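PDB 4DNG: uncharacterized aldehyde dehydrogenase AldY from Bacillus subtilis, which probably oxidises aldehydes to carboxylates using NAD(+), and may help protect the cell against stress from ethanol and related compounds. Local coordinates for residues A[69-74]-A[195-200]; A[145-150]-A[172-177]; A[226-231]-A[249-254]; A[401-406]-A[426-431]. All blocks are in the same frame, centred on the assembly; numbering follows the deposited sequence.

Contact 1 (A[69-74]-A[195-200]); sequences KAVLQK and EHAGLP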
loop_
_atom_site.group_PDB
_atom_site.type_symbol
_atom_site.label_atom_id
_atom_site.label_comp_id
_atom_site.label_asym_id
_atom_site.label_seq_id
_atom_site.Cartn_x
_atom_site.Cartn_y
_atom_site.Cartn_z
ATOM N N LYS A 69 -21.553 4.435 16.522
ATOM C CA LYS A 69 -21.189 3.916 17.839
ATOM C C LYS A 69 -22.283 2.987 18.363
ATOM O O LYS A 69 -21.981 1.937 18.940
ATOM C CB LYS A 69 -20.901 5.040 18.838
ATOM C CG LYS A 69 -19.715 5.918 18.463
ATOM C CD LYS A 69 -19.475 7.031 19.477
ATOM C CE LYS A 69 -18.695 6.534 20.687
ATOM N NZ LYS A 69 -18.727 7.519 21.806
ATOM N N ALA A 70 -23.544 3.369 18.141
ATOM C CA ALA A 70 -24.705 2.567 18.565
ATOM C C ALA A 70 -24.712 1.164 17.939
ATOM O O ALA A 70 -24.912 0.149 18.631
ATOM C CB ALA A 70 -25.996 3.299 18.241
ATOM N N VAL A 71 -24.459 1.114 16.634
ATOM C CA VAL A 71 -24.370 -0.148 15.907
ATOM C C VAL A 71 -23.288 -1.058 16.510
ATOM O O VAL A 71 -23.516 -2.248 16.727
ATOM C CB VAL A 71 -24.189 0.127 14.399
ATOM C CG1 VAL A 71 -23.574 -1.048 13.653
ATOM C CG2 VAL A 71 -25.530 0.514 13.795
ATOM N N LEU A 72 -22.141 -0.483 16.846
ATOM C CA LEU A 72 -21.037 -1.273 17.385
ATOM C C LEU A 72 -21.328 -1.727 18.781
ATOM O O LEU A 72 -21.001 -2.868 19.132
ATOM C CB LEU A 72 -19.724 -0.498 17.367
ATOM C CG LEU A 72 -19.298 -0.003 15.982
ATOM C CD1 LEU A 72 -18.173 1.028 16.110
ATOM C CD2 LEU A 72 -18.919 -1.150 15.049
ATOM N N GLN A 73 -21.939 -0.832 19.568
ATOM C CA GLN A 73 -22.310 -1.128 20.942
ATOM C C GLN A 73 -23.258 -2.315 20.976
ATOM O O GLN A 73 -22.973 -3.307 21.645
ATOM C CB GLN A 73 -22.937 0.090 21.627
ATOM C CG GLN A 73 -21.946 1.000 22.335
ATOM C CD GLN A 73 -21.698 0.599 23.778
ATOM O OE1 GLN A 73 -20.935 -0.328 24.067
ATOM N NE2 GLN A 73 -22.339 1.312 24.700
ATOM N N LYS A 74 -24.363 -2.235 20.231
ATOM C CA LYS A 74 -25.336 -3.329 20.222
ATOM C C LYS A 74 -24.689 -4.611 19.705
ATOM O O LYS A 74 -24.941 -5.684 20.244
ATOM C CB LYS A 74 -26.582 -2.955 19.432
ATOM C CG LYS A 74 -27.308 -1.734 19.995
ATOM C CD LYS A 74 -28.769 -1.698 19.592
ATOM C CE LYS A 74 -29.467 -0.472 20.165
ATOM N NZ LYS A 74 -29.255 0.754 19.342
ATOM N N GLU A 195 -26.823 -7.454 12.462
ATOM C CA GLU A 195 -28.234 -7.396 12.164
ATOM C C GLU A 195 -28.971 -7.020 13.448
ATOM O O GLU A 195 -29.810 -6.106 13.462
ATOM C CB GLU A 195 -28.742 -8.732 11.607
ATOM C CG GLU A 195 -30.235 -8.950 11.861
ATOM C CD GLU A 195 -30.782 -10.174 11.181
ATOM O OE1 GLU A 195 -30.258 -11.271 11.450
ATOM O OE2 GLU A 195 -31.746 -10.036 10.394
ATOM N N HIS A 196 -28.646 -7.711 14.535
ATOM C CA HIS A 196 -29.249 -7.400 15.825
ATOM C C HIS A 196 -29.108 -5.924 16.109
ATOM O O HIS A 196 -29.973 -5.316 16.724
ATOM C CB HIS A 196 -28.576 -8.234 16.904
ATOM C CG HIS A 196 -29.070 -7.949 18.292
ATOM N ND1 HIS A 196 -30.199 -8.499 18.788
ATOM C CD2 HIS A 196 -28.546 -7.140 19.298
ATOM C CE1 HIS A 196 -30.382 -8.070 20.043
ATOM N NE2 HIS A 196 -29.370 -7.238 20.356
ATOM N N ALA A 197 -28.023 -5.333 15.621
ATOM C CA ALA A 197 -27.660 -3.965 15.955
ATOM C C ALA A 197 -28.271 -2.915 15.021
ATOM O O ALA A 197 -27.941 -1.728 15.107
ATOM C CB ALA A 197 -26.136 -3.827 15.996
ATOM N N GLY A 198 -29.169 -3.342 14.139
ATOM C CA GLY A 198 -29.824 -2.426 13.187
ATOM C C GLY A 198 -28.876 -1.813 12.156
ATOM O O GLY A 198 -29.116 -0.696 11.667
ATOM N N LEU A 199 -27.796 -2.525 11.821
ATOM C CA LEU A 199 -26.934 -2.084 10.722
ATOM C C LEU A 199 -27.745 -2.175 9.428
ATOM O O LEU A 199 -28.325 -3.222 9.141
ATOM C CB LEU A 199 -25.665 -2.941 10.633
ATOM C CG LEU A 199 -24.696 -2.716 9.476
ATOM C CD1 LEU A 199 -23.785 -1.530 9.756
ATOM C CD2 LEU A 199 -23.867 -3.965 9.225
ATOM N N PRO A 200 -27.795 -1.079 8.650
ATOM C CA PRO A 200 -28.519 -1.049 7.362
ATOM C C PRO A 200 -28.168 -2.215 6.420
ATOM O O PRO A 200 -27.007 -2.662 6.367
ATOM C CB PRO A 200 -28.069 0.284 6.745
ATOM C CG PRO A 200 -27.744 1.140 7.927
ATOM C CD PRO A 200 -27.084 0.191 8.899
#

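Contact 2 (A[145-150]-A[172-177]); sequences GVISSI and NSVVHK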
loop_
_atom_site.group_PDB
_atom_site.type_symbol
_atom_site.label_atom_id
_atom_site.label_comp_id
_atom_site.label_asym_id
_atom_site.label_seq_id
_atom_site.Cartn_x
_atom_site.Cartn_y
_atom_site.Cartn_z
ATOM N N GLY A 145 -14.582 3.108 0.822
ATOM C CA GLY A 145 -15.622 2.572 -0.054
ATOM C C GLY A 145 -15.988 1.148 0.344
ATOM O O GLY A 145 -16.433 0.895 1.476
ATOM N N VAL A 146 -15.793 0.212 -0.570
ATOM C CA VAL A 146 -16.211 -1.168 -0.331
ATOM C C VAL A 146 -15.007 -2.047 -0.069
ATOM O O VAL A 146 -14.085 -2.079 -0.874
ATOM C CB VAL A 146 -16.995 -1.741 -1.519
ATOM C CG1 VAL A 146 -17.329 -3.206 -1.268
ATOM C CG2 VAL A 146 -18.250 -0.910 -1.769
ATOM N N ILE A 147 -15.039 -2.770 1.050
ATOM C CA ILE A 147 -13.910 -3.577 1.508
ATOM C C ILE A 147 -14.196 -5.031 1.116
ATOM O O ILE A 147 -15.303 -5.526 1.369
ATOM C CB ILE A 147 -13.768 -3.511 3.057
ATOM C CG1 ILE A 147 -13.751 -2.061 3.585
ATOM C CG2 ILE A 147 -12.565 -4.309 3.555
ATOM C CD1 ILE A 147 -12.629 -1.190 3.048
ATOM N N SER A 148 -13.205 -5.690 0.497
ATOM C CA SER A 148 -13.213 -7.132 0.298
ATOM C C SER A 148 -12.397 -7.817 1.390
ATOM O O SER A 148 -11.178 -7.610 1.521
ATOM C CB SER A 148 -12.685 -7.515 -1.075
ATOM O OG SER A 148 -13.175 -8.793 -1.458
ATOM N N SER A 149 -13.081 -8.664 2.149
ATOM C CA SER A 149 -12.525 -9.254 3.367
ATOM C C SER A 149 -12.576 -10.779 3.312
ATOM O O SER A 149 -13.635 -11.344 3.037
ATOM C CB SER A 149 -13.321 -8.736 4.555
ATOM O OG SER A 149 -12.983 -9.421 5.729
ATOM N N ILE A 150 -11.426 -11.422 3.554
ATOM C CA ILE A 150 -11.260 -12.874 3.467
ATOM C C ILE A 150 -10.538 -13.389 4.704
ATOM O O ILE A 150 -9.464 -12.887 5.059
ATOM C CB ILE A 150 -10.413 -13.272 2.245
ATOM C CG1 ILE A 150 -11.059 -12.772 0.951
ATOM C CG2 ILE A 150 -10.154 -14.791 2.201
ATOM C CD1 ILE A 150 -10.103 -12.714 -0.221
ATOM N N ASN A 172 -17.456 2.488 5.689
ATOM C CA ASN A 172 -17.336 1.581 4.553
ATOM C C ASN A 172 -18.420 0.514 4.589
ATOM O O ASN A 172 -19.137 0.376 5.577
ATOM C CB ASN A 172 -15.957 0.921 4.537
ATOM C CG ASN A 172 -14.838 1.928 4.591
ATOM O OD1 ASN A 172 -14.604 2.657 3.617
ATOM N ND2 ASN A 172 -14.132 1.979 5.736
ATOM N N SER A 173 -18.542 -0.217 3.494
ATOM C CA SER A 173 -19.335 -1.431 3.451
ATOM C C SER A 173 -18.369 -2.580 3.216
ATOM O O SER A 173 -17.177 -2.352 2.975
ATOM C CB SER A 173 -20.334 -1.365 2.314
ATOM O OG SER A 173 -19.651 -1.503 1.075
ATOM N N VAL A 174 -18.870 -3.812 3.254
ATOM C CA VAL A 174 -17.988 -4.979 3.371
ATOM C C VAL A 174 -18.639 -6.177 2.713
ATOM O O VAL A 174 -19.799 -6.513 2.994
ATOM C CB VAL A 174 -17.704 -5.326 4.862
ATOM C CG1 VAL A 174 -16.732 -6.509 5.025
ATOM C CG2 VAL A 174 -17.171 -4.109 5.599
ATOM N N VAL A 175 -17.886 -6.822 1.835
ATOM C CA VAL A 175 -18.226 -8.150 1.404
ATOM C C VAL A 175 -17.201 -9.105 1.983
ATOM O O VAL A 175 -15.987 -8.980 1.719
ATOM C CB VAL A 175 -18.248 -8.231 -0.107
ATOM C CG1 VAL A 175 -18.436 -9.684 -0.566
ATOM C CG2 VAL A 175 -19.328 -7.305 -0.629
ATOM N N HIS A 176 -17.699 -10.052 2.778
ATOM C CA HIS A 176 -16.846 -10.891 3.623
ATOM C C HIS A 176 -17.015 -12.359 3.337
ATOM O O HIS A 176 -18.158 -12.851 3.251
ATOM C CB HIS A 176 -17.177 -10.629 5.075
ATOM C CG HIS A 176 -16.306 -11.390 6.028
ATOM N ND1 HIS A 176 -14.965 -11.271 6.030
ATOM C CD2 HIS A 176 -16.621 -12.307 7.025
ATOM C CE1 HIS A 176 -14.448 -12.082 6.956
ATOM N NE2 HIS A 176 -15.466 -12.706 7.572
ATOM N N LYS A 177 -15.885 -13.062 3.189
ATOM C CA LYS A 177 -15.873 -14.495 2.904
ATOM C C LYS A 177 -15.003 -15.312 3.863
ATOM O O LYS A 177 -13.772 -15.283 3.754
ATOM C CB LYS A 177 -15.420 -14.783 1.472
ATOM C CG LYS A 177 -15.538 -16.269 1.126
ATOM C CD LYS A 177 -14.604 -16.659 -0.005
ATOM C CE LYS A 177 -14.509 -18.174 -0.120
ATOM N NZ LYS A 177 -13.781 -18.754 1.048
#

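Contact 3 (A[226-231]-A[249-254]); sequences LISFTG and RMALEL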
loop_
_atom_site.group_PDB
_atom_site.type_symbol
_atom_site.label_atom_id
_atom_site.label_comp_id
_atom_site.label_asym_id
_atom_site.label_seq_id
_atom_site.Cartn_x
_atom_site.Cartn_y
_atom_site.Cartn_z
ATOM N N LEU A 226 -10.184 -2.111 -1.021
ATOM C CA LEU A 226 -9.188 -2.809 -0.205
ATOM C C LEU A 226 -9.496 -4.294 -0.151
ATOM O O LEU A 226 -10.662 -4.680 0.022
ATOM C CB LEU A 226 -9.153 -2.242 1.199
ATOM C CG LEU A 226 -8.350 -2.959 2.277
ATOM C CD1 LEU A 226 -6.913 -2.517 2.295
ATOM C CD2 LEU A 226 -8.963 -2.640 3.617
ATOM N N ILE A 227 -8.453 -5.108 -0.335
ATOM C CA ILE A 227 -8.499 -6.535 -0.075
ATOM C C ILE A 227 -7.800 -6.756 1.245
ATOM O O ILE A 227 -6.637 -6.387 1.415
ATOM C CB ILE A 227 -7.712 -7.401 -1.085
ATOM C CG1 ILE A 227 -7.919 -6.967 -2.536
ATOM C CG2 ILE A 227 -8.085 -8.874 -0.907
ATOM C CD1 ILE A 227 -9.349 -7.070 -2.988
ATOM N N SER A 228 -8.517 -7.387 2.160
ATOM C CA SER A 228 -8.006 -7.793 3.453
ATOM C C SER A 228 -7.918 -9.329 3.426
ATOM O O SER A 228 -8.913 -9.988 3.148
ATOM C CB SER A 228 -8.984 -7.299 4.530
ATOM O OG SER A 228 -8.584 -7.725 5.810
ATOM N N PHE A 229 -6.732 -9.891 3.683
ATOM C CA PHE A 229 -6.493 -11.339 3.585
ATOM C C PHE A 229 -5.529 -11.836 4.663
ATOM O O PHE A 229 -4.528 -11.174 4.969
ATOM C CB PHE A 229 -5.941 -11.689 2.186
ATOM C CG PHE A 229 -5.540 -13.149 2.007
ATOM C CD1 PHE A 229 -6.497 -14.135 1.795
ATOM C CD2 PHE A 229 -4.202 -13.525 2.011
ATOM C CE1 PHE A 229 -6.134 -15.473 1.628
ATOM C CE2 PHE A 229 -3.827 -14.855 1.837
ATOM C CZ PHE A 229 -4.800 -15.834 1.651
ATOM N N THR A 230 -5.844 -12.999 5.232
ATOM C CA THR A 230 -4.932 -13.763 6.087
ATOM C C THR A 230 -4.889 -15.222 5.587
ATOM O O THR A 230 -5.938 -15.831 5.408
ATOM C CB THR A 230 -5.351 -13.709 7.573
ATOM O OG1 THR A 230 -5.125 -12.395 8.086
ATOM C CG2 THR A 230 -4.513 -14.671 8.390
ATOM N N GLY A 231 -3.680 -15.763 5.367
ATOM C CA GLY A 231 -3.475 -17.055 4.692
ATOM C C GLY A 231 -2.050 -17.294 4.191
ATOM O O GLY A 231 -1.086 -16.703 4.702
ATOM N N ARG A 249 -5.841 -1.150 -2.368
ATOM C CA ARG A 249 -5.040 -1.294 -1.157
ATOM C C ARG A 249 -5.090 -2.757 -0.690
ATOM O O ARG A 249 -5.956 -3.503 -1.095
ATOM C CB ARG A 249 -5.515 -0.335 -0.051
ATOM C CG ARG A 249 -5.572 1.125 -0.472
ATOM C CD ARG A 249 -4.986 2.037 0.593
ATOM N NE ARG A 249 -5.918 2.307 1.686
ATOM C CZ ARG A 249 -6.543 3.467 1.887
ATOM N NH1 ARG A 249 -7.369 3.590 2.916
ATOM N NH2 ARG A 249 -6.354 4.503 1.078
ATOM N N MET A 250 -4.146 -3.178 0.140
ATOM C CA MET A 250 -4.112 -4.553 0.551
ATOM C C MET A 250 -3.535 -4.759 1.950
ATOM O O MET A 250 -2.416 -4.377 2.243
ATOM C CB MET A 250 -3.481 -5.434 -0.543
ATOM C CG MET A 250 -1.975 -5.484 -0.647
ATOM S SD MET A 250 -1.526 -6.241 -2.221
ATOM C CE MET A 250 -1.064 -4.808 -3.190
ATOM N N ALA A 251 -4.346 -5.331 2.829
ATOM C CA ALA A 251 -3.908 -5.672 4.177
ATOM C C ALA A 251 -3.729 -7.178 4.211
ATOM O O ALA A 251 -4.658 -7.933 4.482
ATOM C CB ALA A 251 -4.943 -5.228 5.213
ATOM N N LEU A 252 -2.523 -7.604 3.897
ATOM C CA LEU A 252 -2.196 -9.000 3.820
ATOM C C LEU A 252 -1.495 -9.460 5.095
ATOM O O LEU A 252 -0.624 -8.774 5.614
ATOM C CB LEU A 252 -1.321 -9.252 2.586
ATOM C CG LEU A 252 -1.894 -8.847 1.233
ATOM C CD1 LEU A 252 -0.987 -9.335 0.107
ATOM C CD2 LEU A 252 -3.325 -9.365 1.035
ATOM N N GLU A 253 -1.897 -10.612 5.614
ATOM C CA GLU A 253 -1.176 -11.249 6.724
ATOM C C GLU A 253 -0.820 -12.676 6.335
ATOM O O GLU A 253 -1.697 -13.495 6.013
ATOM C CB GLU A 253 -2.014 -11.214 7.992
ATOM C CG GLU A 253 -1.327 -11.799 9.208
ATOM C CD GLU A 253 -1.700 -11.065 10.479
ATOM O OE1 GLU A 253 -2.060 -11.742 11.472
ATOM O OE2 GLU A 253 -1.632 -9.814 10.473
ATOM N N LEU A 254 0.466 -12.977 6.342
ATOM C CA LEU A 254 0.944 -14.194 5.681
ATOM C C LEU A 254 1.841 -15.033 6.579
ATOM O O LEU A 254 2.626 -14.501 7.366
ATOM C CB LEU A 254 1.665 -13.823 4.364
ATOM C CG LEU A 254 0.848 -12.906 3.442
ATOM C CD1 LEU A 254 1.687 -12.331 2.328
ATOM C CD2 LEU A 254 -0.362 -13.617 2.845
#

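Contact 4 (A[401-406]-A[426-431]); sequences MANDTE and LQIDSG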
loop_
_atom_site.group_PDB
_atom_site.type_symbol
_atom_site.label_atom_id
_atom_site.label_comp_id
_atom_site.label_asym_id
_atom_site.label_seq_id
_atom_site.Cartn_x
_atom_site.Cartn_y
_atom_site.Cartn_z
ATOM N N MET A 401 19.601 -15.269 14.084
ATOM C CA MET A 401 18.771 -16.436 13.744
ATOM C C MET A 401 17.280 -16.117 13.641
ATOM O O MET A 401 16.566 -16.718 12.822
ATOM C CB MET A 401 18.990 -17.571 14.750
ATOM C CG MET A 401 20.331 -18.272 14.623
ATOM S SD MET A 401 20.546 -19.527 15.897
ATOM C CE MET A 401 21.642 -20.693 15.067
ATOM N N ALA A 402 16.817 -15.175 14.469
ATOM C CA ALA A 402 15.414 -14.720 14.465
ATOM C C ALA A 402 15.080 -13.930 13.205
ATOM O O ALA A 402 13.973 -14.034 12.686
ATOM C CB ALA A 402 15.114 -13.887 15.702
ATOM N N ASN A 403 16.034 -13.132 12.768
ATOM C CA ASN A 403 15.937 -12.367 11.552
ATOM C C ASN A 403 15.875 -13.219 10.304
ATOM O O ASN A 403 15.153 -12.915 9.383
ATOM C CB ASN A 403 17.095 -11.385 11.462
ATOM C CG ASN A 403 16.741 -10.027 12.001
ATOM O OD1 ASN A 403 15.610 -9.589 11.899
ATOM N ND2 ASN A 403 17.715 -9.349 12.568
ATOM N N ASP A 404 16.623 -14.302 10.281
ATOM C CA ASP A 404 16.827 -15.038 9.050
ATOM C C ASP A 404 15.631 -15.919 8.773
ATOM O O ASP A 404 15.648 -17.110 9.026
ATOM C CB ASP A 404 18.085 -15.897 9.184
ATOM C CG ASP A 404 18.118 -17.049 8.211
ATOM O OD1 ASP A 404 17.227 -17.127 7.356
ATOM O OD2 ASP A 404 19.047 -17.873 8.301
ATOM N N THR A 405 14.587 -15.290 8.251
ATOM C CA THR A 405 13.338 -15.941 7.911
ATOM C C THR A 405 12.821 -15.369 6.616
ATOM O O THR A 405 13.184 -14.259 6.253
ATOM C CB THR A 405 12.274 -15.590 8.926
ATOM O OG1 THR A 405 11.996 -14.194 8.811
ATOM C CG2 THR A 405 12.773 -15.883 10.301
ATOM N N GLU A 406 11.954 -16.111 5.934
ATOM C CA GLU A 406 11.350 -15.629 4.704
ATOM C C GLU A 406 10.779 -14.225 4.976
ATOM O O GLU A 406 11.192 -13.249 4.346
ATOM C CB GLU A 406 10.280 -16.619 4.222
ATOM C CG GLU A 406 10.838 -18.010 3.910
ATOM C CD GLU A 406 9.828 -19.142 4.065
ATOM O OE1 GLU A 406 8.654 -18.881 4.419
ATOM O OE2 GLU A 406 10.219 -20.310 3.835
ATOM N N LEU A 426 14.916 -3.632 18.350
ATOM C CA LEU A 426 15.138 -2.692 17.263
ATOM C C LEU A 426 15.986 -3.253 16.116
ATOM O O LEU A 426 16.167 -2.592 15.099
ATOM C CB LEU A 426 15.770 -1.409 17.810
ATOM C CG LEU A 426 14.755 -0.465 18.467
ATOM C CD1 LEU A 426 15.440 0.683 19.203
ATOM C CD2 LEU A 426 13.746 0.059 17.454
ATOM N N GLN A 427 16.479 -4.477 16.277
ATOM C CA GLN A 427 17.400 -5.083 15.320
ATOM C C GLN A 427 16.750 -6.187 14.525
ATOM O O GLN A 427 17.394 -6.817 13.686
ATOM C CB GLN A 427 18.579 -5.663 16.078
ATOM C CG GLN A 427 19.891 -5.616 15.344
ATOM C CD GLN A 427 21.023 -5.751 16.307
ATOM O OE1 GLN A 427 22.000 -6.441 16.040
ATOM N NE2 GLN A 427 20.886 -5.112 17.462
ATOM N N ILE A 428 15.477 -6.434 14.817
ATOM C CA ILE A 428 14.684 -7.462 14.159
ATOM C C ILE A 428 13.732 -6.842 13.138
ATOM O O ILE A 428 12.900 -5.987 13.493
ATOM C CB ILE A 428 13.847 -8.250 15.188
ATOM C CG1 ILE A 428 14.762 -8.886 16.233
ATOM C CG2 ILE A 428 12.963 -9.301 14.502
ATOM C CD1 ILE A 428 14.063 -9.867 17.157
ATOM N N ASP A 429 13.856 -7.285 11.881
ATOM C CA ASP A 429 12.913 -6.922 10.812
ATOM C C ASP A 429 11.603 -7.628 11.038
ATOM O O ASP A 429 11.407 -8.780 10.637
ATOM C CB ASP A 429 13.459 -7.250 9.423
ATOM C CG ASP A 429 14.369 -6.171 8.892
ATOM O OD1 ASP A 429 14.170 -4.983 9.244
ATOM O OD2 ASP A 429 15.284 -6.509 8.114
ATOM N N SER A 430 10.719 -6.916 11.717
ATOM C CA SER A 430 9.436 -7.432 12.155
ATOM C C SER A 430 8.673 -6.206 12.598
ATOM O O SER A 430 9.267 -5.256 13.115
ATOM C CB SER A 430 9.619 -8.411 13.324
ATOM O OG SER A 430 8.471 -8.468 14.151
ATOM N N GLY A 431 7.369 -6.199 12.380
ATOM C CA GLY A 431 6.568 -5.043 12.766
ATOM C C GLY A 431 6.535 -4.921 14.277
ATOM O O GLY A 431 6.760 -3.832 14.826
#

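Contact 1 (A[69-74]-A[195-200])
Ala197 presses its methyl group straight onto helix 65-81, where CB sits 3.1 Å from Val71 O and 3.6 Å from Lys74 CB. It bridges these two residues, which lie about one turn apart on the same flank of the helix. Val71 supplies the other half of the apolar contact. With CG1 swung anti to its own nitrogen (chi1 158°), that methyl reaches Leu199 CD1 at 3.9 Å, while the second branch, CG2, stands 3.5 Å from Ala197 O. Leu199 also extends CG anti to its nitrogen, and the two side chains meet at about a right angle, with Leu199 CB and CD1 both near the one valine methyl. Lys74 takes part through its root alone: CB touches the alanine, and the rest of the chain runs off into an exposed position, bending at the last torsion. His196 approaches from beyond Lys74, the edge of its ring turned toward Lys74 O, with CD2 4.0 Å from that oxygen. Its ring also meets Tyr78 with the planes at about 50°, and because it touches a crystal neighbour its pose may partly reflect lattice packing. No hydrogen bond crosses the contact, which is made by packing, with Trp60 of helix 43-60 and Phe194 lying against both Val71 and Leu199. The geometry on the 195-200 side is that of a Schellman motif closing helix 183-196: Gly198 takes a positive phi of 66°, Gly198 N bonds to Glu195 O, and Leu199 N bonds to Phe194 O.

Contact 2 (A[145-150]-A[172-177])
Ser149 OG and His176 ND1 lie 2.7 Å apart in a hydrogen bond near the plane of the imidazole, at its edge. Both side chains run anti to their backbone nitrogens (chi1 171° for Ser149), which brings them together, and the far nitrogen, NE2, bonds to Ser160 OG and Gly186 O, so the buried ring is gripped at both ends. At the other end of the pair, Gly145 N points almost straight at Asn172 OD1, 2.8 Å away and in the carbonyl plane; Asn172 ND2 bonds to Ala167 O and Phe468 O. With an alanine at Asn172, the Gly145 N-H would probably lose its acceptor and those two carbonyls a shared donor. Five backbone bonds of a parallel ladder run between, from Ser173 N to Gly145 O through to Lys177 N to Ser149 O at 2.8 Å. Packing fills in around them: Ile147 CG1 rests 3.8 Å from Asn172 CB, and Ser149 CB is 4.1 Å from Val174 CG1. In this beta-alpha-beta unit the connecting helix 156-169 covers the face carrying Ile147, Ser149, Val174 and His176, helix 43-60 lies over Ser148, Ser173 and Val175, and strand 226-231 pairs with the other edge of 145-150.

Contact 3 (A[226-231]-A[249-254])
Ile227, Phe229 and Gly231 exchange backbone hydrogen bonds with Arg249, Ala251 and Glu253, five in all, in a regular parallel ladder. The bond from Glu253 N to Phe229 O is 2.8 Å long and lies in the carbonyl plane; that from Gly231 N to Glu253 O is 3.1 Å and nearly collinear with the C=O. Weaker CA-H...O contacts fill the spaces, as from Thr230 CA to Glu253 O at 3.2 Å.

Apolar packing dominates one face. Phe229, its ring carried anti to the backbone nitrogen (chi1 175°), takes Leu254 CD2 at its edge and in its plane, 3.8 Å from CE2, while Leu252 CD2 reaches Phe229 CB at 3.7 Å. A CB on Gly231 would run into Phe229 CZ as the ring now stands. On the reverse face Leu226 slides CD1 under the neighbouring strand, 3.5 Å from Arg249 CB.

Polar side chains share that reverse face. Thr230 and Glu253 lie side by side pointing the same way, with OG1 3.3 Å from Glu253 CB. The Glu253 carboxylate, predicted to be catalytic, leads away toward a long, weak ion pair with Arg162, while Ser228 OG bonds to Ser163 OG and Arg249 NH1 to Glu467 O and Thr469 O.

Gly231 opens the segment that by similarity binds NAD(+), and helix 233-246, the crossover of this beta-alpha-beta unit, packs Val235 and Ile239 on Phe229. Strand 135-150 flanks 226-231 on its other edge, and Phe247 of the second subunit packs on Leu252 and Leu254.

Contact 4 (A[401-406]-A[426-431])
Gln427 offers its main-chain oxygen to Asn403 at the end of helix 395-403: Asn403 ND2 lies 2.8 Å from Gln427 O, and the N-H points almost straight at it (174°) within the plane of the amide. The Gln427 side chain looks elsewhere, OE1 bonding to Gln396 NE2. Ile428, next along, passes its backbone across the other half of the same amide, with CA 3.2 Å from Asn403 OD1 and CG2 3.7 Å from it. Its CG1, set anti to the carbonyl carbon (chi1 -58°), carries CD1 to 4.4 Å from Ala402 CB in a loose apolar contact. Asp429 then completes the grip by giving its N-H to Asn403 OD1 at 2.9 Å, in the carbonyl plane. One amide thus spans a residue, donating before Ile428 and accepting after it, and the two bonds hold it against rotation. A leucine in place of Asn403 would probably leave Gln427 O and Asp429 N without their partner on the helix, and the loop freer to shift. The Asp429 carboxylate is salt-bridged through OD2 to Arg225 of the second subunit, and the backbone of Gly431 also bonds to that subunit. The loop leads from helix 418-425 into strand 432-435; beneath it, Ile428 and Ser430 pack on Ser411 of strand 410-414, while Ala402 rests on Ile294 of strand 290-296.

How the contacts relate
Contacts 2 and 3 are parts of one sheet: strands 135-150 and 226-231 are neighbours in it, so the order across is 173-177, 135-150, 226-231, 249-254, and their centres lie about 11 Å apart. Contact 1 sits outside that sheet, about 17 Å from contact 2 between centres, where helix 183-196, the next element after strand 173-177, ends against helix 65-81. Contact 4 comes last in the chain, beside the second large sheet, about 41 Å from contact 1 between centres. Contact 3 carries Gly231, first of the residues that by similarity bind NAD(+), and Glu253, one of two predicted catalytic residues; contacts 3 and 4, centres about 21 Å apart, both touch the second subunit.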